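Local structure of Alpha/beta hydrolase (Novosphingobium aromaticivorans, 3BWX) at residues R8-S13 against E88-Q93; R17-A22 against C60-G65; S28-L33 against I96-A101. The protein probably catalyses the hydrolysis of a substrate not yet identified, as a member of the alpha/beta hydrolase family, and binds calcium. The protein carries 1 engineered substitution. One frame throughout, in Å; residues are numbered along the deposited sequence.

Interaction 1: residues R8-S13 against E88-Q93. With EDO (1,2-ethanediol), chain I.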
loop_
_atom_site.group_PDB
_atom_site.type_symbol
_atom_site.label_atom_id
_atom_site.label_comp_id
_atom_site.label_asym_id
_atom_site.label_seq_id
_atom_site.Cartn_x
_atom_site.Cartn_y
_atom_site.Cartn_z
ATOM N N ARG A 8 12.334 12.337 3.654
ATOM C CA ARG A 8 13.172 11.738 4.720
ATOM C C ARG A 8 13.660 10.372 4.262
ATOM O O ARG A 8 13.172 9.823 3.275
ATOM C CB ARG A 8 12.406 11.640 6.019
ATOM C CG ARG A 8 11.908 12.958 6.567
ATOM C CD ARG A 8 12.948 13.675 7.308
ATOM N NE ARG A 8 12.497 14.970 7.825
ATOM C CZ ARG A 8 12.847 16.171 7.359
ATOM N NH1 ARG A 8 13.640 16.299 6.311
ATOM N NH2 ARG A 8 12.357 17.263 7.937
ATOM N N TYR A 9 14.698 9.891 4.960
ATOM C CA TYR A 9 15.427 8.679 4.586
ATOM C C TYR A 9 15.732 7.838 5.801
ATOM O O TYR A 9 15.866 8.365 6.912
ATOM C CB TYR A 9 16.722 8.997 3.789
ATOM C CG TYR A 9 16.337 9.868 2.632
ATOM C CD1 TYR A 9 15.933 9.307 1.417
ATOM C CD2 TYR A 9 16.181 11.245 2.807
ATOM C CE1 TYR A 9 15.489 10.131 0.377
ATOM C CE2 TYR A 9 15.694 12.070 1.778
ATOM C CZ TYR A 9 15.342 11.488 0.581
ATOM O OH TYR A 9 14.816 12.221 -0.432
ATOM N N TRP A 10 15.917 6.550 5.556
ATOM C CA TRP A 10 16.453 5.641 6.592
ATOM C C TRP A 10 17.309 4.651 5.859
ATOM O O TRP A 10 17.255 4.580 4.645
ATOM C CB TRP A 10 15.358 4.960 7.427
ATOM C CG TRP A 10 14.679 3.711 6.898
ATOM C CD1 TRP A 10 14.926 2.442 7.274
ATOM C CD2 TRP A 10 13.578 3.647 5.990
ATOM N NE1 TRP A 10 14.047 1.589 6.686
ATOM C CE2 TRP A 10 13.260 2.290 5.808
ATOM C CE3 TRP A 10 12.935 4.595 5.213
ATOM C CZ2 TRP A 10 12.234 1.876 4.992
ATOM C CZ3 TRP A 10 11.933 4.192 4.400
ATOM C CH2 TRP A 10 11.596 2.848 4.262
ATOM N N THR A 11 18.142 3.923 6.587
ATOM C CA THR A 11 19.056 2.971 5.987
ATOM C C THR A 11 18.692 1.483 6.294
ATOM O O THR A 11 18.519 1.118 7.446
ATOM C CB THR A 11 20.510 3.245 6.484
ATOM O OG1 THR A 11 20.836 4.596 6.216
ATOM C CG2 THR A 11 21.495 2.336 5.773
ATOM N N SER A 12 18.670 0.652 5.267
ATOM C CA SER A 12 18.424 -0.779 5.474
ATOM C C SER A 12 19.694 -1.419 6.052
ATOM O O SER A 12 20.794 -0.876 5.906
ATOM C CB SER A 12 18.023 -1.451 4.168
ATOM O OG SER A 12 19.129 -1.565 3.315
ATOM N N SER A 13 19.552 -2.590 6.684
ATOM C CA SER A 13 20.730 -3.316 7.184
ATOM C C SER A 13 21.794 -3.492 6.152
ATOM O O SER A 13 22.967 -3.412 6.497
ATOM C CB SER A 13 20.328 -4.683 7.753
ATOM O OG SER A 13 19.747 -5.524 6.785
ATOM N N GLU A 88 10.869 -2.574 10.081
ATOM C CA GLU A 88 11.364 -2.608 11.456
ATOM C C GLU A 88 12.538 -1.646 11.623
ATOM O O GLU A 88 12.661 -0.949 12.659
ATOM C CB GLU A 88 11.746 -4.025 11.870
ATOM C CG GLU A 88 10.593 -4.985 11.959
ATOM C CD GLU A 88 9.641 -4.749 13.129
ATOM O OE1 GLU A 88 9.779 -3.761 13.880
ATOM O OE2 GLU A 88 8.678 -5.527 13.267
ATOM N N ALA A 89 13.397 -1.561 10.619
ATOM C CA ALA A 89 14.538 -0.651 10.671
ATOM C C ALA A 89 14.076 0.828 10.669
ATOM O O ALA A 89 14.630 1.652 11.390
ATOM C CB ALA A 89 15.511 -0.885 9.509
ATOM N N LEU A 90 13.074 1.172 9.846
ATOM C CA LEU A 90 12.480 2.502 9.884
ATOM C C LEU A 90 11.931 2.831 11.274
ATOM O O LEU A 90 12.224 3.906 11.830
ATOM C CB LEU A 90 11.353 2.615 8.853
ATOM C CG LEU A 90 10.503 3.873 8.892
ATOM C CD1 LEU A 90 11.297 5.121 8.586
ATOM C CD2 LEU A 90 9.295 3.757 7.903
ATOM N N LEU A 91 11.158 1.903 11.841
ATOM C CA LEU A 91 10.536 2.160 13.146
ATOM C C LEU A 91 11.591 2.356 14.230
ATOM O O LEU A 91 11.443 3.262 15.075
ATOM C CB LEU A 91 9.559 1.047 13.516
ATOM C CG LEU A 91 8.360 0.908 12.603
ATOM C CD1 LEU A 91 7.631 -0.449 12.847
ATOM C CD2 LEU A 91 7.366 2.094 12.737
ATOM N N ALA A 92 12.641 1.522 14.210
ATOM C CA ALA A 92 13.752 1.618 15.160
ATOM C C ALA A 92 14.468 2.947 15.013
ATOM O O ALA A 92 14.737 3.682 15.991
ATOM C CB ALA A 92 14.749 0.480 14.927
ATOM N N GLN A 93 14.779 3.285 13.779
ATOM C CA GLN A 93 15.580 4.478 13.507
ATOM C C GLN A 93 14.861 5.776 13.839
ATOM O O GLN A 93 15.500 6.772 14.217
ATOM C CB GLN A 93 16.076 4.414 12.061
ATOM C CG GLN A 93 17.250 3.337 11.910
ATOM C CD GLN A 93 17.624 3.032 10.459
ATOM O OE1 GLN A 93 17.738 3.946 9.634
ATOM N NE2 GLN A 93 17.852 1.762 10.148
HETATM C C1 EDO I . 19.295 7.999 6.180
HETATM O O1 EDO I . 19.917 8.792 5.211
HETATM C C2 EDO I . 20.254 7.859 7.344
HETATM O O2 EDO I . 19.973 6.595 7.906
#
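At the outer margin of the alpha/beta-hydrolase sheet, Trp-10 and Thr-11 of the end strand 6-11 meet Ala-89, Leu-90 and Gln-93 of helix 80-94. Leu-90 covers one face of the indole: CB of Leu-90 stands 3.6 Å from the centroid of the five-membered ring of Trp-10 in a CH-pi contact, and CD1 of Leu-90 lies 3.8 Å from CE3 of Trp-10. The two side chains cross at about a right angle; Trp-10 CG, set between its backbone N and carbonyl carbon (chi1 83°), turns the indole toward the helix. The indole N-H goes to the carbonyl oxygen of Asp-86, one turn earlier on the helix. Thr-11 turns its backbone polar groups to the side of the strand opposite strand 17-23, where the Gln-93 amide takes the place of a further strand: Thr-11 N donates to a lone pair of Gln-93 OE1 at 3.1 Å, and Gln-93 NE2 donates to Thr-11 O at 2.9 Å, almost straight (176°). Were Trp-10 an alanine, Leu-90 CB and CD1 would probably lose the indole face they rest on, and Asp-86 O the indole N-H. Thr-11 OG1 shares a 2.8 Å hydrogen bond with O2 of an ethanediol molecule.

Interaction 2: residues R17-A22 against C60-G65. With EDO (1,2-ethanediol), chain R.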
loop_
_atom_site.group_PDB
_atom_site.type_symbol
_atom_site.label_atom_id
_atom_site.label_comp_id
_atom_site.label_asym_id
_atom_site.label_seq_id
_atom_site.Cartn_x
_atom_site.Cartn_y
_atom_site.Cartn_z
ATOM N N ARG A 17 19.628 3.272 0.917
ATOM C CA ARG A 17 18.928 4.444 1.346
ATOM C C ARG A 17 17.504 4.338 0.878
ATOM O O ARG A 17 17.214 4.364 -0.305
ATOM C CB ARG A 17 19.555 5.712 0.757
ATOM C CG ARG A 17 18.987 7.021 1.336
ATOM C CD ARG A 17 19.398 8.261 0.528
ATOM N NE ARG A 17 18.772 8.293 -0.799
ATOM C CZ ARG A 17 19.199 8.994 -1.865
ATOM N NH1 ARG A 17 20.312 9.749 -1.826
ATOM N NH2 ARG A 17 18.527 8.900 -2.997
ATOM N N LEU A 18 16.615 4.230 1.845
ATOM C CA LEU A 18 15.182 4.072 1.572
ATOM C C LEU A 18 14.493 5.396 1.953
ATOM O O LEU A 18 14.946 6.140 2.841
ATOM C CB LEU A 18 14.650 2.909 2.375
ATOM C CG LEU A 18 15.335 1.573 2.056
ATOM C CD1 LEU A 18 14.668 0.443 2.887
ATOM C CD2 LEU A 18 15.273 1.220 0.529
ATOM N N HIS A 19 13.399 5.660 1.263
ATOM C CA HIS A 19 12.736 6.977 1.276
ATOM C C HIS A 19 11.334 6.960 1.868
ATOM O O HIS A 19 10.572 6.046 1.623
ATOM C CB HIS A 19 12.663 7.474 -0.133
ATOM C CG HIS A 19 11.922 8.748 -0.308
ATOM N ND1 HIS A 19 10.818 8.841 -1.141
ATOM C CD2 HIS A 19 12.102 9.984 0.223
ATOM C CE1 HIS A 19 10.351 10.088 -1.097
ATOM N NE2 HIS A 19 11.135 10.805 -0.309
ATOM N N PHE A 20 11.031 7.982 2.675
ATOM C CA PHE A 20 9.651 8.213 3.120
ATOM C C PHE A 20 9.313 9.679 3.066
ATOM O O PHE A 20 10.195 10.544 3.308
ATOM C CB PHE A 20 9.273 7.645 4.521
ATOM C CG PHE A 20 10.027 8.203 5.693
ATOM C CD1 PHE A 20 11.356 7.844 5.960
ATOM C CD2 PHE A 20 9.394 9.052 6.587
ATOM C CE1 PHE A 20 11.989 8.362 7.086
ATOM C CE2 PHE A 20 10.047 9.509 7.718
ATOM C CZ PHE A 20 11.311 9.184 7.933
ATOM N N ARG A 21 8.056 9.956 2.713
ATOM C CA ARG A 21 7.508 11.307 2.869
ATOM C C ARG A 21 7.019 11.451 4.269
ATOM O O ARG A 21 6.355 10.537 4.773
ATOM C CB ARG A 21 6.400 11.612 1.917
ATOM C CG ARG A 21 6.818 11.611 0.437
ATOM C CD ARG A 21 5.643 11.980 -0.506
ATOM N NE ARG A 21 6.080 12.299 -1.860
ATOM C CZ ARG A 21 5.246 12.653 -2.832
ATOM N NH1 ARG A 21 3.971 12.681 -2.605
ATOM N NH2 ARG A 21 5.723 13.002 -4.022
ATOM N N ALA A 22 7.350 12.556 4.917
ATOM C CA ALA A 22 6.884 12.809 6.289
ATOM C C ALA A 22 6.023 14.061 6.295
ATOM O O ALA A 22 6.425 15.126 5.780
ATOM C CB ALA A 22 8.088 12.977 7.251
ATOM N N CYS A 60 4.991 8.052 4.900
ATOM C CA CYS A 60 4.674 7.329 3.661
ATOM C C CYS A 60 5.949 6.771 3.086
ATOM O O CYS A 60 6.568 7.374 2.203
ATOM C CB CYS A 60 3.991 8.222 2.662
ATOM S SG CYS A 60 2.428 8.895 3.220
ATOM N N PRO A 61 6.338 5.605 3.577
ATOM C CA PRO A 61 7.553 4.974 3.072
ATOM C C PRO A 61 7.384 4.267 1.745
ATOM O O PRO A 61 6.328 3.826 1.427
ATOM C CB PRO A 61 7.899 3.952 4.154
ATOM C CG PRO A 61 6.531 3.549 4.656
ATOM C CD PRO A 61 5.764 4.837 4.683
ATOM N N GLU A 62 8.491 4.102 1.023
ATOM C CA GLU A 62 8.567 3.362 -0.230
ATOM C C GLU A 62 9.575 2.212 -0.049
ATOM O O GLU A 62 10.686 2.438 0.436
ATOM C CB GLU A 62 9.083 4.300 -1.339
ATOM C CG GLU A 62 8.321 5.604 -1.340
ATOM C CD GLU A 62 8.627 6.477 -2.496
ATOM O OE1 GLU A 62 9.814 6.854 -2.746
ATOM O OE2 GLU A 62 7.635 6.805 -3.156
HETATM N N MSE A 63 9.164 0.999 -0.426
HETATM C CA MSE A 63 10.051 -0.127 -0.262
HETATM C C MSE A 63 11.226 -0.059 -1.242
HETATM O O MSE A 63 11.191 0.689 -2.264
HETATM C CB MSE A 63 9.268 -1.419 -0.431
HETATM C CG MSE A 63 8.241 -1.586 0.655
HETATM SE SE MSE A 63 8.805 -1.505 2.557
HETATM C CE MSE A 63 8.791 0.457 2.834
ATOM N N ARG A 64 12.275 -0.818 -0.952
ATOM C CA ARG A 64 13.412 -0.885 -1.862
ATOM C C ARG A 64 12.853 -1.218 -3.240
ATOM O O ARG A 64 11.930 -2.051 -3.381
ATOM C CB ARG A 64 14.426 -1.962 -1.444
ATOM C CG ARG A 64 13.844 -3.364 -1.279
ATOM C CD ARG A 64 14.853 -4.434 -0.898
ATOM N NE ARG A 64 15.378 -4.161 0.422
ATOM C CZ ARG A 64 16.573 -4.493 0.865
ATOM N NH1 ARG A 64 17.448 -5.072 0.088
ATOM N NH2 ARG A 64 16.903 -4.182 2.113
ATOM N N GLY A 65 13.393 -0.548 -4.246
ATOM C CA GLY A 65 13.020 -0.765 -5.639
ATOM C C GLY A 65 11.801 0.002 -6.104
ATOM O O GLY A 65 11.365 -0.186 -7.247
HETATM C C1 EDO R . 8.482 10.108 -4.221
HETATM O O1 EDO R . 8.968 10.693 -5.429
HETATM C C2 EDO R . 7.416 9.130 -4.613
HETATM O O2 EDO R . 8.081 8.147 -5.372
#
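His-19 and Glu-62 carry the polar heart of this contact, side by side and pointing the same way. His-19 ND1 donates to Glu-62 OE1 over 2.7 Å in a nearly straight bond (176°) that lies in the imidazole plane but meets the carboxylate from above its own plane, the two flat groups being turned 71° against each other. With CG anti to the backbone N (chi1 175°), the ring of His-19 is carried alongside the glutamate. The pair is tied at the backbone too, where Glu-62 N donates to His-19 O at 2.9 Å. Further along, Arg-21 and Cys-60 form a hydrogen-bonded antiparallel pair, with Arg-21 N to Cys-60 O at 3.0 Å and Cys-60 N to Arg-21 O at 2.8 Å. Between these lies the non-hydrogen-bonded pair Phe-20 and Pro-61, so the missing N-H of the proline costs no bond to strand 17-23; Phe-20 CB rests 4.0 Å from Pro-61 CB. At the other end Leu-18 CD2 packs 3.7 Å from Arg-64 CA, while the arginine head turns elsewhere, to salt bridges with Asp-14 and Asp-86.

A second shell surrounds this His-carboxylate pair: Asp-7 meets His-19 NE2, Asp-68 N bonds Glu-62 OE1, and Ala-42 N meets OE2, whose position is less certain. On the antiparallel side of the mixed alpha/beta-hydrolase sheet, strand 17-23 lies between strands 6-11 and 58-61, its Leu-18 and Phe-20 facing helix 80-94, and Pro-61 touches Leu-33 and Leu-35 of the next strand, 32-35.

Interaction 3: residues S28-L33 against I96-A101. With EDO (1,2-ethanediol), chain M; EDO (1,2-ethanediol), chain L.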
loop_
_atom_site.group_PDB
_atom_site.type_symbol
_atom_site.label_atom_id
_atom_site.label_comp_id
_atom_site.label_asym_id
_atom_site.label_seq_id
_atom_site.Cartn_x
_atom_site.Cartn_y
_atom_site.Cartn_z
ATOM N N SER A 28 1.007 14.517 19.909
ATOM C CA SER A 28 0.315 13.905 21.037
ATOM C C SER A 28 -0.553 12.715 20.613
ATOM O O SER A 28 -1.301 12.134 21.422
ATOM C CB SER A 28 -0.512 14.981 21.795
ATOM O OG SER A 28 -1.764 15.185 21.210
ATOM N N ARG A 29 -0.472 12.350 19.345
ATOM C CA ARG A 29 -1.189 11.185 18.817
ATOM C C ARG A 29 -0.113 10.324 18.160
ATOM O O ARG A 29 0.857 10.860 17.647
ATOM C CB ARG A 29 -2.198 11.603 17.740
ATOM C CG ARG A 29 -3.431 12.286 18.246
ATOM C CD ARG A 29 -4.264 12.782 17.094
ATOM N NE ARG A 29 -5.587 13.157 17.564
ATOM C CZ ARG A 29 -6.584 13.583 16.775
ATOM N NH1 ARG A 29 -6.435 13.684 15.459
ATOM N NH2 ARG A 29 -7.748 13.912 17.308
ATOM N N PRO A 30 -0.340 9.014 18.072
ATOM C CA PRO A 30 0.648 8.220 17.344
ATOM C C PRO A 30 0.691 8.634 15.879
ATOM O O PRO A 30 -0.307 9.159 15.362
ATOM C CB PRO A 30 0.131 6.790 17.429
ATOM C CG PRO A 30 -1.338 6.916 17.747
ATOM C CD PRO A 30 -1.510 8.237 18.491
ATOM N N PRO A 31 1.806 8.333 15.202
ATOM C CA PRO A 31 1.838 8.645 13.775
ATOM C C PRO A 31 1.096 7.627 12.930
ATOM O O PRO A 31 0.842 6.497 13.373
ATOM C CB PRO A 31 3.333 8.624 13.484
ATOM C CG PRO A 31 3.860 7.585 14.396
ATOM C CD PRO A 31 3.058 7.685 15.654
ATOM N N VAL A 32 0.751 8.026 11.712
ATOM C CA VAL A 32 0.068 7.163 10.757
ATOM C C VAL A 32 1.081 6.680 9.705
ATOM O O VAL A 32 1.669 7.490 9.004
ATOM C CB VAL A 32 -1.090 7.879 10.066
ATOM C CG1 VAL A 32 -1.774 6.935 9.081
ATOM C CG2 VAL A 32 -2.121 8.377 11.105
ATOM N N LEU A 33 1.296 5.366 9.617
ATOM C CA LEU A 33 2.239 4.788 8.657
ATOM C C LEU A 33 1.466 4.183 7.485
ATOM O O LEU A 33 0.588 3.329 7.699
ATOM C CB LEU A 33 3.053 3.688 9.334
ATOM C CG LEU A 33 4.076 2.833 8.597
ATOM C CD1 LEU A 33 5.296 3.658 8.278
ATOM C CD2 LEU A 33 4.521 1.620 9.444
ATOM N N ILE A 96 9.827 5.038 16.818
ATOM C CA ILE A 96 8.367 4.909 16.836
ATOM C C ILE A 96 7.982 3.615 17.558
ATOM O O ILE A 96 8.303 2.512 17.052
ATOM C CB ILE A 96 7.782 4.881 15.403
ATOM C CG1 ILE A 96 8.086 6.196 14.672
ATOM C CG2 ILE A 96 6.260 4.592 15.416
ATOM C CD1 ILE A 96 7.981 6.143 13.137
ATOM N N GLU A 97 7.243 3.722 18.667
ATOM C CA GLU A 97 6.871 2.518 19.406
ATOM C C GLU A 97 5.410 2.096 19.110
ATOM O O GLU A 97 5.048 0.915 19.200
ATOM C CB GLU A 97 7.118 2.735 20.914
ATOM C CG GLU A 97 8.592 2.643 21.383
ATOM C CD GLU A 97 8.755 2.948 22.878
ATOM N N ARG A 98 4.566 3.057 18.840
ATOM C CA ARG A 98 3.128 2.814 18.640
ATOM C C ARG A 98 2.699 3.636 17.451
ATOM O O ARG A 98 3.138 4.772 17.306
ATOM C CB ARG A 98 2.405 3.283 19.853
ATOM C CG ARG A 98 1.004 2.891 19.935
ATOM C CD ARG A 98 0.487 3.206 21.325
ATOM N NE ARG A 98 -0.849 2.690 21.484
ATOM C CZ ARG A 98 -1.974 3.402 21.516
ATOM N NH1 ARG A 98 -1.989 4.736 21.400
ATOM N NH2 ARG A 98 -3.117 2.739 21.657
ATOM N N PHE A 99 1.851 3.081 16.598
ATOM C CA PHE A 99 1.489 3.735 15.336
ATOM C C PHE A 99 0.195 3.202 14.800
ATOM O O PHE A 99 -0.243 2.102 15.148
ATOM C CB PHE A 99 2.597 3.580 14.258
ATOM C CG PHE A 99 2.999 2.131 13.969
ATOM C CD1 PHE A 99 3.824 1.455 14.826
ATOM C CD2 PHE A 99 2.517 1.450 12.860
ATOM C CE1 PHE A 99 4.206 0.116 14.560
ATOM C CE2 PHE A 99 2.892 0.130 12.608
ATOM C CZ PHE A 99 3.723 -0.528 13.470
ATOM N N VAL A 100 -0.438 4.013 13.957
ATOM C CA VAL A 100 -1.564 3.560 13.130
ATOM C C VAL A 100 -0.972 3.068 11.828
ATOM O O VAL A 100 0.004 3.657 11.311
ATOM C CB VAL A 100 -2.570 4.713 12.896
ATOM C CG1 VAL A 100 -3.634 4.317 11.874
ATOM C CG2 VAL A 100 -3.153 5.209 14.260
ATOM N N ALA A 101 -1.490 1.950 11.339
ATOM C CA ALA A 101 -1.013 1.368 10.094
ATOM C C ALA A 101 -2.144 1.374 9.080
ATOM O O ALA A 101 -3.249 0.856 9.367
ATOM C CB ALA A 101 -0.499 -0.073 10.342
HETATM C C1 EDO M . 7.026 -0.325 17.315
HETATM O O1 EDO M . 8.416 -0.224 16.942
HETATM C C2 EDO M . 6.913 -1.370 18.429
HETATM O O2 EDO M . 6.927 -0.781 19.737
HETATM C C1 EDO L . 3.705 -0.011 22.532
HETATM O O1 EDO L . 4.893 -0.388 21.820
HETATM C C2 EDO L . 3.006 -1.254 23.083
HETATM O O2 EDO L . 3.934 -2.294 23.443
#
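Val-32 and Val-100 lie side by side on neighbouring parallel strands, 32-35 and 99-104, of the central alpha/beta-hydrolase sheet. Their side chains point the same way, Val-32 CG2 sitting 4.1 Å from Val-100 CB, on the sheet face where Val-100 also reaches Val-285. Leu-33 and Ala-101 are paired with their side chains on the other face, the one covered by helix 80-94. There Leu-33 and Phe-99 meet at a slant: CG of Leu-33 is anti to its backbone N (chi1 177°), which carries CD2 to 3.9 Å from CE2 of Phe-99. That helix makes the right-handed crossover from strand 58-61 to strand 99-104, and its Leu-90 and Leu-91 cover Leu-33 and Phe-99 respectively.

Backbone bonds fix the parallel pairing, as Val-100 N donates to Pro-31 O at 2.9 Å and Leu-33 N donates to Val-100 O at 2.7 Å. Before the strands pair, the two prolines pack on the incoming loop. Pro-30 lays CB 3.6 Å from the carbonyl oxygen of Arg-98, whereas Pro-31 and Ile-96 slide past each other in opposite directions, with Pro-31 CG 4.0 Å from Ile-96 CG2. An ethanediol bridges two successive carbonyls of the loop, its O1 donating to Ile-96 O at 2.7 Å and its O2 to Glu-97 O at 2.6 Å.

Overall arrangement
All three interactions belong to one mixed sheet, and residues of each touch helix 80-94 or lie on it. Interactions 2 and 3 are mostly buried and join adjacent strands, antiparallel in interaction 2 and parallel in interaction 3, whereas interaction 1 is partly buried and sets a helix against the outermost strand. Chemistry follows place: a side-chain amide serves the edge of the outermost strand in interaction 1, a histidine-carboxylate bond is enclosed in interaction 2, and interaction 3 adds to its backbone bonds the apolar packing of aliphatic chains, two prolines and Phe-99. They also meet directly. Strands 6-11 and 17-23 hydrogen-bond between interactions 1 and 2, Pro-61 touches Leu-33 between 2 and 3, and Leu-90 reaches Leu-33 between 1 and 3.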